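Long-range contacts in archaeal flagellar ATP-binding protein FlaH (Methanocaldococcus jannaschii DSM 2661, PDB 4WIA), which is probably a component of the archaellum, the archaeal flagellum, and is thought to bind ATP with magnesium and to hydrolyse it: residues 9-14 with 51-56; 93-98 with 130-135; 184-189 with 197-202. All blocks are in the same frame, centred on the assembly; numbering follows the deposited sequence.

Contacts 2 and 3 both reach the main mixed sheet. Contact 2 packs two short helices against each other beyond the strand ends, while contact 3 pairs two neighbouring strands within the sheet. Contact 1 lies outside it, where a loop near the N-terminus meets the end of helix 40-53 beside two other subunits; its centre is about 28 Å from that of contact 2. The chemistry differs accordingly. Contact 3, partly buried, is tied by backbone bonds, with buried residues on one sheet face. Contact 2, largely buried, joins its segments by apolar packing. Contact 1 is also mostly buried but mixes one amide bond, one CH-pi contact and sulfate-binding groups at the subunit boundary.

Contact 1 of 3, residues 9-14 with 51-56; sequences IDLSRD and FLQNRY. With SO4 (sulfate ion), chain D; SO4 (sulfate ion), chain J.
The Schellman motif that closes helix 40-53 meets the loop 9-14 through Asn54, the first residue past the helix, whose ND2 donates to Asp10 O at 3.1 Å. The N-H points well at its acceptor (159°), and Asp10 O lies almost in the Asn54 amide plane, whereas the donor is tilted from the carbonyl plane. Asn54 ND2 also bonds to Gly50 O of helix 40-53, so this amide links helix and loop; the Asp10 carboxylate pairs instead with Arg8. Deeper in, the Ile9 CG2 methyl sits over one face of the Phe51 ring, offset toward its rim, 3.5 Å from CE1. This is a CH-pi contact, its centroid line 21° off the ring normal. Elsewhere on the interface, Leu11 CD2 touches Gln53 CG at 4.1 Å.

The loop also grips a sulfate ion. Ser12 N reaches O4 (2.8 Å), and Arg13 N reaches O2. The Arg13 side chain, bent at chi3 (74°), brings the guanidinium edge to the same ion, with NE 2.9 Å from O2 and NH2 2.7 Å from O3. Lys84 and Arg55 of the second subunit complete this site. A methionine in place of Arg13 would probably leave the sulfate without two of its donors and the carbonyls of Ile223 and Asn78 without the NH1 bonds. Arg55 binds a second sulfate, toward the third subunit. Its positive phi, with Tyr56 N to Phe51 O and Arg55 N to Leu52 O, is the signature of the Schellman ending, here on the helix that follows the probable P-loop.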
loop_
_atom_site.group_PDB
_atom_site.type_symbol
_atom_site.label_atom_id
_atom_site.label_comp_id
_atom_site.label_asym_id
_atom_site.label_seq_id
_atom_site.Cartn_x
_atom_site.Cartn_y
_atom_site.Cartn_z
ATOM N N ILE A 9 8.237 -6.528 -2.287
ATOM C CA ILE A 9 7.960 -6.416 -3.685
ATOM C C ILE A 9 6.522 -6.925 -4.019
ATOM O O ILE A 9 6.187 -7.085 -5.203
ATOM C CB ILE A 9 8.972 -7.228 -4.516
ATOM C CG1 ILE A 9 9.031 -8.667 -4.030
ATOM C CG2 ILE A 9 10.350 -6.620 -4.422
ATOM C CD1 ILE A 9 8.968 -9.691 -5.129
ATOM N N ASP A 10 5.696 -7.089 -3.003
ATOM C CA ASP A 10 4.406 -7.726 -3.142
ATOM C C ASP A 10 3.460 -7.063 -4.105
ATOM O O ASP A 10 3.226 -5.903 -4.010
ATOM C CB ASP A 10 3.684 -7.671 -1.811
ATOM C CG ASP A 10 4.508 -8.115 -0.669
ATOM O OD1 ASP A 10 5.724 -8.097 -0.697
ATOM O OD2 ASP A 10 3.912 -8.469 0.308
ATOM N N LEU A 11 2.845 -7.853 -4.963
ATOM C CA LEU A 11 1.702 -7.442 -5.740
ATOM C C LEU A 11 0.556 -8.425 -5.640
ATOM O O LEU A 11 0.749 -9.631 -5.455
ATOM C CB LEU A 11 2.130 -7.352 -7.209
ATOM C CG LEU A 11 3.279 -6.424 -7.557
ATOM C CD1 LEU A 11 3.544 -6.483 -9.040
ATOM C CD2 LEU A 11 2.957 -4.996 -7.190
ATOM N N SER A 12 -0.660 -7.927 -5.830
ATOM C CA SER A 12 -1.801 -8.782 -5.815
ATOM C C SER A 12 -1.717 -9.861 -6.899
ATOM O O SER A 12 -2.137 -10.987 -6.679
ATOM C CB SER A 12 -3.088 -7.983 -6.005
ATOM O OG SER A 12 -3.415 -7.177 -4.897
ATOM N N ARG A 13 -1.221 -9.493 -8.060
ATOM C CA ARG A 13 -1.377 -10.278 -9.254
ATOM C C ARG A 13 -0.451 -11.455 -9.333
ATOM O O ARG A 13 -0.615 -12.288 -10.187
ATOM C CB ARG A 13 -1.127 -9.424 -10.475
ATOM C CG ARG A 13 0.349 -9.130 -10.753
ATOM C CD ARG A 13 0.482 -8.137 -11.881
ATOM N NE ARG A 13 0.107 -6.805 -11.422
ATOM C CZ ARG A 13 0.031 -5.721 -12.197
ATOM N NH1 ARG A 13 0.370 -5.789 -13.480
ATOM N NH2 ARG A 13 -0.351 -4.573 -11.686
ATOM N N ASP A 14 0.543 -11.555 -8.489
ATOM C CA ASP A 14 1.370 -12.713 -8.506
ATOM C C ASP A 14 1.852 -13.027 -7.105
ATOM O O ASP A 14 1.659 -12.270 -6.192
ATOM C CB ASP A 14 2.554 -12.599 -9.508
ATOM C CG ASP A 14 3.594 -11.564 -9.115
ATOM O OD1 ASP A 14 4.046 -11.553 -7.940
ATOM O OD2 ASP A 14 4.015 -10.765 -10.020
ATOM N N PHE A 51 8.830 -2.823 -5.712
ATOM C CA PHE A 51 9.430 -1.885 -4.781
ATOM C C PHE A 51 8.672 -0.550 -4.770
ATOM O O PHE A 51 8.323 -0.024 -3.709
ATOM C CB PHE A 51 10.901 -1.606 -5.176
ATOM C CG PHE A 51 11.852 -2.754 -4.924
ATOM C CD1 PHE A 51 11.943 -3.320 -3.687
ATOM C CD2 PHE A 51 12.675 -3.216 -5.914
ATOM C CE1 PHE A 51 12.821 -4.337 -3.453
ATOM C CE2 PHE A 51 13.574 -4.241 -5.704
ATOM C CZ PHE A 51 13.606 -4.846 -4.470
ATOM N N LEU A 52 8.417 0.013 -5.946
ATOM C CA LEU A 52 7.751 1.299 -5.990
ATOM C C LEU A 52 6.355 1.267 -5.361
ATOM O O LEU A 52 5.953 2.202 -4.665
ATOM C CB LEU A 52 7.635 1.796 -7.422
ATOM C CG LEU A 52 8.934 2.235 -8.054
ATOM C CD1 LEU A 52 8.753 2.300 -9.557
ATOM C CD2 LEU A 52 9.325 3.606 -7.514
ATOM N N GLN A 53 5.591 0.205 -5.610
ATOM C CA GLN A 53 4.246 0.118 -5.051
ATOM C C GLN A 53 4.312 -0.065 -3.554
ATOM O O GLN A 53 3.375 0.275 -2.851
ATOM C CB GLN A 53 3.491 -1.074 -5.673
ATOM C CG GLN A 53 3.125 -0.865 -7.126
ATOM C CD GLN A 53 2.181 0.280 -7.251
ATOM O OE1 GLN A 53 1.179 0.345 -6.571
ATOM N NE2 GLN A 53 2.483 1.180 -8.085
ATOM N N ASN A 54 5.400 -0.628 -3.052
ATOM C CA ASN A 54 5.544 -0.782 -1.613
ATOM C C ASN A 54 6.316 0.354 -0.926
ATOM O O ASN A 54 6.804 0.176 0.167
ATOM C CB ASN A 54 6.152 -2.148 -1.316
ATOM C CG ASN A 54 5.138 -3.242 -1.544
ATOM O OD1 ASN A 54 4.397 -3.553 -0.664
ATOM N ND2 ASN A 54 5.121 -3.829 -2.723
ATOM N N ARG A 55 6.403 1.499 -1.597
ATOM C CA ARG A 55 6.893 2.771 -1.015
ATOM C C ARG A 55 8.413 2.835 -0.879
ATOM O O ARG A 55 8.924 3.606 -0.087
ATOM C CB ARG A 55 6.235 3.082 0.328
ATOM C CG ARG A 55 4.705 3.005 0.323
ATOM C CD ARG A 55 4.123 4.053 -0.605
ATOM N NE ARG A 55 2.713 3.851 -0.768
ATOM C CZ ARG A 55 1.871 4.669 -1.404
ATOM N NH1 ARG A 55 0.602 4.310 -1.510
ATOM N NH2 ARG A 55 2.231 5.840 -1.872
ATOM N N TYR A 56 9.111 2.054 -1.697
ATOM C CA TYR A 56 10.545 2.249 -1.929
ATOM C C TYR A 56 10.817 3.155 -3.176
ATOM O O TYR A 56 9.942 3.385 -3.995
ATOM C CB TYR A 56 11.250 0.917 -2.089
ATOM C CG TYR A 56 11.047 -0.012 -0.910
ATOM C CD1 TYR A 56 11.877 0.061 0.193
ATOM C CD2 TYR A 56 10.005 -0.941 -0.889
ATOM C CE1 TYR A 56 11.709 -0.758 1.282
ATOM C CE2 TYR A 56 9.813 -1.771 0.196
ATOM C CZ TYR A 56 10.658 -1.677 1.272
ATOM O OH TYR A 56 10.539 -2.476 2.319
HETATM S S SO4 D . -1.280 -5.304 -8.220
HETATM O O1 SO4 D . -2.733 -5.029 -8.253
HETATM O O2 SO4 D . -1.017 -6.638 -8.806
HETATM O O3 SO4 D . -0.563 -4.272 -9.002
HETATM O O4 SO4 D . -0.805 -5.279 -6.818
HETATM S S SO4 J . 4.584 7.980 -3.420
HETATM O O1 SO4 J . 3.433 8.878 -3.077
HETATM O O2 SO4 J . 4.601 6.808 -2.475
HETATM O O3 SO4 J . 4.698 7.437 -4.759
HETATM O O4 SO4 J . 5.797 8.844 -3.141
#

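Contact 2 of 3, residues 93-98 with 130-135; sequences IPVYPL and SALIAN
Leu98 and Leu132 meet where two short helices pack beyond the C-terminal ends of parallel strands in a P-loop NTPase fold. Helix 96-100 follows edge strand 90-94, helix 129-134 follows strand 123-127, and strand 58-62 runs between those two strands.

Apolar contacts carry the junction. Leu98 CD1 lies 3.8 Å from Leu132 CD2 and 4.3 Å from Ala131 CB, so this one methyl touches two consecutive residues of the opposing helix. With CG anti to the carbonyl carbon (chi1 -75°), the Leu98 branch points at helix 129-134, CD1 going to Leu132 and Ala131 and CD2 to Asn135. Val95 CG1 adds a looser contact, 4.2 Å from the same Leu132 CD2, which is thereby met by both Val95 and Leu98. The backbones stay well apart: the nearest CA atoms, of Leu98 and Ala131, are 8.0 Å from each other, as expected where side chains fill the interval. Phe108 of helix 108-114 touches Val95, Leu98, Leu132 and Asn135, and so packs against both segments. The Ala131 side chain is about 6 Å from that of Gln64, a probable ATP-binding residue.

A backbone turn precedes helix 96-100. Val95 occupies the N-cap position and is the centre of an inverse gamma turn, whose Tyr96 N to Pro94 O bond is weak. The turn carries the chain from strand into helix within one residue.

Mixed polar and apolar packing closes the end of helix 129-134. Leu98 CD2 rests 3.6 Å from Asn135 ND2, the two side chains crossing at a slant. That nitrogen donates to Ala131 O at 2.9 Å with a bent N-H angle of 133°, while Asn135 N reaches the same oxygen from the opposite face of the carbonyl plane.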
loop_
_atom_site.group_PDB
_atom_site.type_symbol
_atom_site.label_atom_id
_atom_site.label_comp_id
_atom_site.label_asym_id
_atom_site.label_seq_id
_atom_site.Cartn_x
_atom_site.Cartn_y
_atom_site.Cartn_z
ATOM N N ILE A 93 17.325 6.566 -15.921
ATOM C CA ILE A 93 18.549 7.079 -16.517
ATOM C C ILE A 93 18.867 6.352 -17.819
ATOM O O ILE A 93 19.437 5.238 -17.808
ATOM C CB ILE A 93 19.713 6.848 -15.574
ATOM C CG1 ILE A 93 19.400 7.455 -14.197
ATOM C CG2 ILE A 93 21.016 7.454 -16.179
ATOM C CD1 ILE A 93 19.315 8.970 -14.186
ATOM N N PRO A 94 18.486 6.937 -18.935
ATOM C CA PRO A 94 18.884 6.325 -20.194
ATOM C C PRO A 94 20.363 6.615 -20.525
ATOM O O PRO A 94 20.749 7.779 -20.570
ATOM C CB PRO A 94 17.942 6.964 -21.237
ATOM C CG PRO A 94 17.314 8.134 -20.557
ATOM C CD PRO A 94 17.562 8.068 -19.086
ATOM N N VAL A 95 21.144 5.562 -20.808
ATOM C CA VAL A 95 22.512 5.741 -21.263
ATOM C C VAL A 95 22.551 5.978 -22.794
ATOM O O VAL A 95 22.776 5.043 -23.588
ATOM C CB VAL A 95 23.354 4.530 -20.862
ATOM C CG1 VAL A 95 24.828 4.773 -21.230
ATOM C CG2 VAL A 95 23.213 4.281 -19.364
ATOM N N TYR A 96 22.303 7.216 -23.206
ATOM C CA TYR A 96 22.101 7.544 -24.658
ATOM C C TYR A 96 23.160 7.031 -25.605
ATOM O O TYR A 96 22.840 6.551 -26.693
ATOM C CB TYR A 96 21.942 9.052 -24.870
ATOM C CG TYR A 96 20.757 9.607 -24.118
ATOM C CD1 TYR A 96 19.460 9.253 -24.493
ATOM C CD2 TYR A 96 20.926 10.432 -22.982
ATOM C CE1 TYR A 96 18.353 9.713 -23.789
ATOM C CE2 TYR A 96 19.826 10.903 -22.272
ATOM C CZ TYR A 96 18.542 10.533 -22.683
ATOM O OH TYR A 96 17.440 11.000 -22.013
ATOM N N PRO A 97 24.432 7.146 -25.215
ATOM C CA PRO A 97 25.437 6.724 -26.190
ATOM C C PRO A 97 25.387 5.219 -26.511
ATOM O O PRO A 97 25.780 4.812 -27.631
ATOM C CB PRO A 97 26.777 7.111 -25.530
ATOM C CG PRO A 97 26.450 8.067 -24.427
ATOM C CD PRO A 97 25.022 7.840 -24.042
ATOM N N LEU A 98 24.956 4.399 -25.550
ATOM C CA LEU A 98 24.824 2.978 -25.830
ATOM C C LEU A 98 23.520 2.682 -26.532
ATOM O O LEU A 98 23.474 1.742 -27.310
ATOM C CB LEU A 98 24.965 2.108 -24.584
ATOM C CG LEU A 98 26.432 2.026 -24.138
ATOM C CD1 LEU A 98 26.577 1.276 -22.828
ATOM C CD2 LEU A 98 27.339 1.356 -25.171
ATOM N N SER A 130 26.667 -5.436 -17.954
ATOM C CA SER A 130 27.611 -6.062 -18.887
ATOM C C SER A 130 27.935 -5.159 -20.095
ATOM O O SER A 130 29.108 -5.067 -20.491
ATOM C CB SER A 130 27.169 -7.470 -19.330
ATOM O OG SER A 130 26.032 -7.455 -20.170
ATOM N N ALA A 131 26.943 -4.457 -20.650
ATOM C CA ALA A 131 27.215 -3.499 -21.735
ATOM C C ALA A 131 28.101 -2.340 -21.249
ATOM O O ALA A 131 29.015 -1.904 -21.964
ATOM C CB ALA A 131 25.939 -2.962 -22.322
ATOM N N LEU A 132 27.875 -1.854 -20.030
ATOM C CA LEU A 132 28.671 -0.739 -19.490
ATOM C C LEU A 132 30.118 -1.133 -19.230
ATOM O O LEU A 132 31.025 -0.329 -19.454
ATOM C CB LEU A 132 28.044 -0.241 -18.197
ATOM C CG LEU A 132 26.691 0.451 -18.358
ATOM C CD1 LEU A 132 25.987 0.664 -17.027
ATOM C CD2 LEU A 132 26.802 1.798 -19.072
ATOM N N ILE A 133 30.352 -2.349 -18.740
ATOM C CA ILE A 133 31.717 -2.833 -18.582
ATOM C C ILE A 133 32.374 -3.030 -19.949
ATOM O O ILE A 133 33.447 -2.487 -20.215
ATOM C CB ILE A 133 31.777 -4.144 -17.784
ATOM C CG1 ILE A 133 31.230 -3.868 -16.375
ATOM C CG2 ILE A 133 33.214 -4.675 -17.735
ATOM C CD1 ILE A 133 30.855 -5.090 -15.539
ATOM N N ALA A 134 31.718 -3.790 -20.819
ATOM C CA ALA A 134 32.301 -4.191 -22.098
ATOM C C ALA A 134 32.681 -2.998 -22.952
ATOM O O ALA A 134 33.569 -3.111 -23.772
ATOM C CB ALA A 134 31.345 -5.096 -22.857
ATOM N N ASN A 135 31.987 -1.876 -22.775
ATOM C CA ASN A 135 32.277 -0.687 -23.526
ATOM C C ASN A 135 32.969 0.416 -22.746
ATOM O O ASN A 135 33.100 1.534 -23.243
ATOM C CB ASN A 135 31.010 -0.165 -24.154
ATOM C CG ASN A 135 30.432 -1.149 -25.117
ATOM O OD1 ASN A 135 31.042 -1.462 -26.108
ATOM N ND2 ASN A 135 29.273 -1.675 -24.817
#

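Contact 3 of 3, residues 184-189 with 197-202; sequences IRTELF and NLAKIL
Arg185 and Lys200 form a hydrogen-bonded antiparallel pair: Arg185 N donates to Lys200 O and Lys200 N to Arg185 O, each at 2.8 Å, the second almost straight (176°). Two residues on, Glu187 and Leu198 repeat the exchange, with Leu198 N 2.9 Å from Glu187 O. Between them lies the non-hydrogen-bonded pair Thr186 and Ala199, where Thr186 CA comes within 3.2 Å of Leu198 O in a CA-H...O contact. On the face carrying Thr186, Ile184 CG2 packs 3.9 Å from Ala199 CB, and Leu188 CD2 lies alongside Asn197 ND2 at 3.6 Å. At the far end the Phe189 ring presents its edge to Asn197 O, its CE1 4.0 Å from Leu198 CB.

These strands are the two arms of the beta hairpin 182-191 and 194-204. Strand 182-191 runs parallel to strand 29-33, and Ile184 and Thr186 bond to its backbone; on the other flank Asn197 bonds to Phe217. Thr186 OG1, set between backbone N and carbonyl carbon (chi1 56°), is hydrogen-bonded to OG1 of Thr38, a probable ATP-binding residue of the presumed P-loop, and the backbone O of that same threonine accepts from Asn197 ND2.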
loop_
_atom_site.group_PDB
_atom_site.type_symbol
_atom_site.label_atom_id
_atom_site.label_comp_id
_atom_site.label_asym_id
_atom_site.label_seq_id
_atom_site.Cartn_x
_atom_site.Cartn_y
_atom_site.Cartn_z
ATOM N N ILE A 184 20.926 -15.049 -10.135
ATOM C CA ILE A 184 19.828 -15.603 -10.844
ATOM C C ILE A 184 20.226 -15.761 -12.282
ATOM O O ILE A 184 20.656 -14.793 -12.932
ATOM C CB ILE A 184 18.607 -14.678 -10.812
ATOM C CG1 ILE A 184 18.223 -14.373 -9.387
ATOM C CG2 ILE A 184 17.455 -15.334 -11.542
ATOM C CD1 ILE A 184 17.162 -13.286 -9.272
ATOM N N ARG A 185 20.051 -16.963 -12.809
ATOM C CA ARG A 185 20.316 -17.218 -14.217
ATOM C C ARG A 185 19.036 -17.442 -14.991
ATOM O O ARG A 185 18.202 -18.252 -14.586
ATOM C CB ARG A 185 21.262 -18.413 -14.367
ATOM C CG ARG A 185 21.462 -18.878 -15.797
ATOM C CD ARG A 185 22.646 -19.795 -15.914
ATOM N NE ARG A 185 22.544 -20.649 -17.085
ATOM C CZ ARG A 185 23.033 -20.370 -18.303
ATOM N NH1 ARG A 185 23.699 -19.241 -18.566
ATOM N NH2 ARG A 185 22.858 -21.251 -19.284
ATOM N N THR A 186 18.902 -16.745 -16.114
ATOM C CA THR A 186 17.714 -16.829 -16.956
ATOM C C THR A 186 17.982 -17.572 -18.259
ATOM O O THR A 186 19.053 -17.428 -18.821
ATOM C CB THR A 186 17.150 -15.446 -17.281
ATOM O OG1 THR A 186 18.146 -14.634 -17.876
ATOM C CG2 THR A 186 16.687 -14.775 -16.034
ATOM N N GLU A 187 17.000 -18.373 -18.700
ATOM C CA GLU A 187 16.997 -19.024 -20.017
ATOM C C GLU A 187 15.582 -19.129 -20.580
ATOM O O GLU A 187 14.589 -18.930 -19.880
ATOM C CB GLU A 187 17.596 -20.439 -19.988
ATOM C CG GLU A 187 19.083 -20.484 -19.621
ATOM C CD GLU A 187 19.872 -21.734 -20.030
ATOM O OE1 GLU A 187 19.853 -22.255 -21.157
ATOM O OE2 GLU A 187 20.616 -22.203 -19.176
ATOM N N LEU A 188 15.521 -19.448 -21.856
ATOM C CA LEU A 188 14.292 -19.785 -22.498
ATOM C C LEU A 188 14.255 -21.285 -22.647
ATOM O O LEU A 188 15.284 -21.920 -22.798
ATOM C CB LEU A 188 14.213 -19.176 -23.888
ATOM C CG LEU A 188 14.015 -17.674 -23.980
ATOM C CD1 LEU A 188 13.966 -17.308 -25.467
ATOM C CD2 LEU A 188 12.763 -17.185 -23.272
ATOM N N PHE A 189 13.061 -21.855 -22.573
ATOM C CA PHE A 189 12.877 -23.264 -22.873
ATOM C C PHE A 189 11.445 -23.440 -23.323
ATOM O O PHE A 189 10.588 -22.586 -23.061
ATOM C CB PHE A 189 13.193 -24.138 -21.655
ATOM C CG PHE A 189 12.112 -24.106 -20.583
ATOM C CD1 PHE A 189 11.897 -22.976 -19.813
ATOM C CD2 PHE A 189 11.317 -25.211 -20.367
ATOM C CE1 PHE A 189 10.930 -22.952 -18.837
ATOM C CE2 PHE A 189 10.332 -25.192 -19.403
ATOM C CZ PHE A 189 10.137 -24.067 -18.636
ATOM N N ASN A 197 10.131 -18.599 -19.888
ATOM C CA ASN A 197 11.344 -18.204 -19.235
ATOM C C ASN A 197 11.566 -19.001 -17.982
ATOM O O ASN A 197 10.611 -19.383 -17.312
ATOM C CB ASN A 197 11.251 -16.765 -18.858
ATOM C CG ASN A 197 10.885 -15.909 -20.036
ATOM O OD1 ASN A 197 9.753 -15.959 -20.507
ATOM N ND2 ASN A 197 11.825 -15.105 -20.510
ATOM N N LEU A 198 12.821 -19.283 -17.668
ATOM C CA LEU A 198 13.139 -19.870 -16.398
ATOM C C LEU A 198 14.153 -18.989 -15.765
ATOM O O LEU A 198 15.138 -18.673 -16.404
ATOM C CB LEU A 198 13.702 -21.282 -16.566
ATOM C CG LEU A 198 14.286 -21.899 -15.294
ATOM C CD1 LEU A 198 13.180 -22.319 -14.359
ATOM C CD2 LEU A 198 15.154 -23.102 -15.630
ATOM N N ALA A 199 13.903 -18.628 -14.510
ATOM C CA ALA A 199 14.839 -17.926 -13.667
ATOM C C ALA A 199 15.266 -18.864 -12.567
ATOM O O ALA A 199 14.455 -19.265 -11.751
ATOM C CB ALA A 199 14.178 -16.735 -13.077
ATOM N N LYS A 200 16.537 -19.268 -12.554
ATOM C CA LYS A 200 17.018 -20.161 -11.558
ATOM C C LYS A 200 17.912 -19.420 -10.554
ATOM O O LYS A 200 18.855 -18.709 -10.933
ATOM C CB LYS A 200 17.771 -21.266 -12.225
ATOM C CG LYS A 200 18.106 -22.398 -11.288
ATOM C CD LYS A 200 18.899 -23.458 -12.035
ATOM C CE LYS A 200 18.523 -24.863 -11.644
ATOM N NZ LYS A 200 18.912 -25.745 -12.774
ATOM N N ILE A 201 17.654 -19.636 -9.270
ATOM C CA ILE A 201 18.357 -18.912 -8.241
ATOM C C ILE A 201 19.527 -19.788 -7.856
ATOM O O ILE A 201 19.383 -20.706 -7.077
ATOM C CB ILE A 201 17.452 -18.628 -7.046
ATOM C CG1 ILE A 201 16.356 -17.645 -7.463
ATOM C CG2 ILE A 201 18.291 -18.093 -5.889
ATOM C CD1 ILE A 201 15.312 -17.316 -6.404
ATOM N N LEU A 202 20.693 -19.487 -8.408
ATOM C CA LEU A 202 21.887 -20.282 -8.151
ATOM C C LEU A 202 22.489 -20.004 -6.801
ATOM O O LEU A 202 23.163 -20.837 -6.274
ATOM C CB LEU A 202 22.922 -20.024 -9.209
ATOM C CG LEU A 202 22.472 -20.289 -10.630
ATOM C CD1 LEU A 202 23.541 -19.831 -11.611
ATOM C CD2 LEU A 202 22.166 -21.755 -10.814
#